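Local coordinates for putative cobalamin synthesis related protein (Corynebacterium diphtheriae, PDB 2NPN), which binds S-adenosylmethionine and is probably a precorrin-6A synthase (deacetylating), a methyltransferase of cobalamin biosynthesis, at residues A[3-8]-A[121-126]. Residues are numbered along the deposited sequence; the frame is centred on the assembly and turned at random.
Sequences RTIYVI and RIIEHM
In the hydrophobic layer between the parallel sheet and a covering helix, Ile123 of helix 119-130 packs on Ile5 and Val7 of strand 3-9. The CA atoms of Ile5 and Ile123 are 8.9 Å apart. Contact is made through side chains alone. Val7 and Ile123 meet tip to tip, with Val7 CG2 only 3.5 Å from Ile123 CD1, tighter than usual for two carbons. Val7 CG1 is anti to the backbone N (chi1 180°), which puts CG2 beside that N, on the branch that meets Ile123. Ile5 meets Ile123 differently: the two side chains run past each other in opposite directions. Ile5 CD1 is 4.2 Å from Ile123 CG2, and Ile5 CG2 is 4.2 Å from Ile123 CD1. The CD1 methyl of Ile123 therefore touches both strand residues. Its CG1 lies beside the backbone N (chi1 -74°), and CD1 extends on from it nearly anti to CA (chi2 161°). All three residues are buried. Strand 104-109, helix 119-130 and strand 134-139 form a beta-alpha-beta crossover. It passes over strand 3-9, which lies between those two strands in the five-stranded parallel sheet of this tetrapyrrole methylase family chain. Phe107 of strand 104-109 touches both Ile5 and Ile123. Selenomethionine Met126, one turn further along the helix, rests on Ala92 and Ile95 of helix 78-98. Val7 also touches Pro113, and its side chain is about 10 Å from the bound S-adenosylmethionine.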
ATOM      1  N   ARG A   3     -13.440 -21.473  -7.831  1.00 16.86           N
ATOM      2  CA  ARG A   3     -12.061 -21.081  -7.709  1.00 14.88           C
ATOM      3  C   ARG A   3     -11.823 -20.377  -6.364  1.00 14.59           C
ATOM      4  O   ARG A   3     -12.774 -19.932  -5.716  1.00 14.71           O
ATOM      5  CB  ARG A   3     -11.688 -20.155  -8.861  1.00 15.58           C
ATOM      6  CG  ARG A   3     -11.793 -20.825 -10.237  1.00 15.88           C
ATOM      7  CD  ARG A   3     -11.532 -19.807 -11.331  1.00 14.91           C
ATOM      8  NE  ARG A   3     -11.246 -20.458 -12.607  1.00 13.52           N
ATOM      9  CZ  ARG A   3     -12.173 -20.924 -13.448  1.00 12.86           C
ATOM     10  NH1 ARG A   3     -13.478 -20.805 -13.174  1.00 15.27           N
ATOM     11  NH2 ARG A   3     -11.822 -21.537 -14.571  1.00 14.22           N
ATOM     12  N   THR A   4     -10.566 -20.339  -5.935  1.00 13.67           N
ATOM     13  CA  THR A   4     -10.105 -19.517  -4.806  1.00 13.64           C
ATOM     14  C   THR A   4      -9.370 -18.305  -5.338  1.00 12.35           C
ATOM     15  O   THR A   4      -8.509 -18.458  -6.184  1.00 13.09           O
ATOM     16  CB  THR A   4      -9.159 -20.312  -3.909  1.00 12.58           C
ATOM     17  OG1 THR A   4      -9.893 -21.414  -3.348  1.00 15.87           O
ATOM     18  CG2 THR A   4      -8.592 -19.440  -2.781  1.00 16.02           C
ATOM     19  N   ILE A   5      -9.742 -17.110  -4.864  1.00 13.81           N
ATOM     20  CA  ILE A   5      -9.017 -15.891  -5.162  1.00 13.20           C
ATOM     21  C   ILE A   5      -8.313 -15.440  -3.883  1.00 13.19           C
ATOM     22  O   ILE A   5      -8.968 -15.045  -2.920  1.00 13.23           O
ATOM     23  CB  ILE A   5      -9.941 -14.755  -5.684  1.00 13.05           C
ATOM     24  CG1 ILE A   5     -10.611 -15.122  -7.016  1.00 14.26           C
ATOM     25  CG2 ILE A   5      -9.137 -13.466  -5.836  1.00 13.51           C
ATOM     26  CD1 ILE A   5     -11.669 -14.145  -7.493  1.00 15.19           C
ATOM     27  N   TYR A   6      -6.984 -15.571  -3.847  1.00 12.85           N
ATOM     28  CA  TYR A   6      -6.209 -15.093  -2.732  1.00 12.92           C
ATOM     29  C   TYR A   6      -5.920 -13.626  -3.009  1.00 13.44           C
ATOM     30  O   TYR A   6      -5.471 -13.280  -4.088  1.00 14.15           O
ATOM     31  CB  TYR A   6      -4.878 -15.815  -2.594  1.00 14.21           C
ATOM     32  CG  TYR A   6      -4.957 -17.226  -2.198  1.00 16.28           C
ATOM     33  CD1 TYR A   6      -5.233 -17.561  -0.892  1.00 16.24           C
ATOM     34  CD2 TYR A   6      -4.671 -18.241  -3.110  1.00 18.90           C
ATOM     35  CE1 TYR A   6      -5.268 -18.861  -0.478  1.00 18.36           C
ATOM     36  CE2 TYR A   6      -4.709 -19.583  -2.707  1.00 19.67           C
ATOM     37  CZ  TYR A   6      -5.008 -19.870  -1.380  1.00 17.92           C
ATOM     38  OH  TYR A   6      -5.059 -21.177  -0.957  1.00 20.49           O
ATOM     39  N   VAL A   7      -6.139 -12.778  -2.007  1.00 11.78           N
ATOM     40  CA  VAL A   7      -5.761 -11.369  -2.123  1.00 11.42           C
ATOM     41  C   VAL A   7      -4.640 -11.182  -1.112  1.00 11.18           C
ATOM     42  O   VAL A   7      -4.881 -11.237   0.092  1.00 11.29           O
ATOM     43  CB  VAL A   7      -6.953 -10.430  -1.842  1.00 11.37           C
ATOM     44  CG1 VAL A   7      -6.519  -8.974  -1.970  1.00 11.42           C
ATOM     45  CG2 VAL A   7      -8.113 -10.778  -2.803  1.00 13.08           C
ATOM     46  N   ILE A   8      -3.432 -11.058  -1.626  1.00 11.72           N
ATOM     47  CA  ILE A   8      -2.247 -11.266  -0.798  1.00 10.77           C
ATOM     48  C   ILE A   8      -1.491  -9.944  -0.576  1.00 11.69           C
ATOM     49  O   ILE A   8      -0.922  -9.371  -1.517  1.00 12.30           O
ATOM     50  CB  ILE A   8      -1.259 -12.322  -1.406  1.00 11.73           C
ATOM     51  CG1 ILE A   8      -2.008 -13.609  -1.775  1.00 12.29           C
ATOM     52  CG2 ILE A   8      -0.077 -12.541  -0.445  1.00 12.23           C
ATOM     53  CD1 ILE A   8      -1.123 -14.732  -2.201  1.00 11.04           C
ATOM     54  N   ARG A 121     -12.351  -4.288  -3.548  0.50 15.59           N
ATOM     55  CA  ARG A 121     -13.549  -3.672  -4.145  0.50 16.38           C
ATOM     56  C   ARG A 121     -13.656  -4.036  -5.614  0.50 16.77           C
ATOM     57  O   ARG A 121     -14.741  -4.382  -6.105  0.50 17.61           O
ATOM     58  CB  ARG A 121     -13.478  -2.139  -4.007  0.50 16.53           C
ATOM     59  CG  ARG A 121     -13.863  -1.577  -2.644  0.50 18.17           C
ATOM     60  CD  ARG A 121     -14.276  -0.096  -2.732  0.50 19.21           C
ATOM     61  NE  ARG A 121     -13.363   0.709  -3.555  0.50 21.58           N
ATOM     62  CZ  ARG A 121     -12.181   1.191  -3.165  0.50 20.09           C
ATOM     63  NH1 ARG A 121     -11.705   0.984  -1.939  0.50 20.57           N
ATOM     64  NH2 ARG A 121     -11.460   1.890  -4.025  0.50 21.46           N
ATOM     65  N   ILE A 122     -12.540  -3.925  -6.326  1.00 16.70           N
ATOM     66  CA  ILE A 122     -12.515  -4.261  -7.747  1.00 17.10           C
ATOM     67  C   ILE A 122     -12.890  -5.723  -7.940  1.00 16.53           C
ATOM     68  O   ILE A 122     -13.694  -6.060  -8.832  1.00 17.46           O
ATOM     69  CB  ILE A 122     -11.146  -3.910  -8.398  1.00 16.64           C
ATOM     70  CG1 ILE A 122     -10.952  -2.390  -8.404  1.00 16.55           C
ATOM     71  CG2 ILE A 122     -11.039  -4.457  -9.815  1.00 16.70           C
ATOM     72  CD1 ILE A 122      -9.547  -1.903  -8.775  1.00 15.84           C
ATOM     73  N   ILE A 123     -12.340  -6.607  -7.112  1.00 17.24           N
ATOM     74  CA  ILE A 123     -12.632  -8.034  -7.236  1.00 18.28           C
ATOM     75  C   ILE A 123     -14.113  -8.301  -7.007  1.00 18.97           C
ATOM     76  O   ILE A 123     -14.747  -9.087  -7.715  1.00 20.74           O
ATOM     77  CB  ILE A 123     -11.752  -8.858  -6.246  1.00 18.07           C
ATOM     78  CG1 ILE A 123     -10.330  -8.917  -6.763  1.00 17.77           C
ATOM     79  CG2 ILE A 123     -12.289 -10.286  -6.048  1.00 18.42           C
ATOM     80  CD1 ILE A 123      -9.279  -9.279  -5.699  1.00 18.67           C
ATOM     81  N   GLU A 124     -14.677  -7.646  -6.006  1.00 19.93           N
ATOM     82  CA  GLU A 124     -16.089  -7.861  -5.685  1.00 21.07           C
ATOM     83  C   GLU A 124     -17.005  -7.380  -6.837  1.00 21.22           C
ATOM     84  O   GLU A 124     -17.966  -8.064  -7.212  1.00 21.12           O
ATOM     85  CB  GLU A 124     -16.412  -7.149  -4.372  1.00 21.74           C
ATOM     86  CG  GLU A 124     -15.982  -7.866  -3.026  1.00 26.63           C
ATOM     87  CD  GLU A 124     -14.994  -9.063  -3.133  1.00 31.31           C
ATOM     88  OE1 GLU A 124     -13.792  -8.895  -2.751  1.00 30.69           O
ATOM     89  OE2 GLU A 124     -15.438 -10.192  -3.523  1.00 31.61           O
ATOM     90  N   HIS A 125     -16.697  -6.214  -7.402  1.00 21.21           N
ATOM     91  CA  HIS A 125     -17.438  -5.681  -8.542  1.00 21.38           C
ATOM     92  C   HIS A 125     -17.336  -6.648  -9.709  1.00 20.91           C
ATOM     93  O   HIS A 125     -18.346  -6.964 -10.346  1.00 21.27           O
ATOM     94  CB  HIS A 125     -16.910  -4.296  -8.954  1.00 22.35           C
ATOM     95  CG  HIS A 125     -17.660  -3.685 -10.097  1.00 23.76           C
ATOM     96  ND1 HIS A 125     -18.787  -2.912  -9.922  1.00 26.57           N
ATOM     97  CD2 HIS A 125     -17.454  -3.752 -11.435  1.00 27.04           C
ATOM     98  CE1 HIS A 125     -19.241  -2.525 -11.103  1.00 28.33           C
ATOM     99  NE2 HIS A 125     -18.453  -3.028 -12.038  1.00 28.15           N
HETATM  100  N   MSE A 126     -16.113  -7.085  -9.990  1.00 19.58           N
HETATM  101  CA  MSE A 126     -15.831  -7.963 -11.126  1.00 20.89           C
HETATM  102  C   MSE A 126     -16.596  -9.288 -11.013  1.00 20.53           C
HETATM  103  O   MSE A 126     -17.230  -9.739 -11.982  1.00 20.26           O
HETATM  104  CB  MSE A 126     -14.329  -8.197 -11.237  1.00 20.60           C
HETATM  105  CG  MSE A 126     -13.933  -9.071 -12.388  1.00 21.12           C
HETATM  106 SE   MSE A 126     -13.895 -10.950 -11.883  0.70 23.35          SE
HETATM  107  CE  MSE A 126     -12.411 -10.938 -10.608  1.00 23.72           C
TER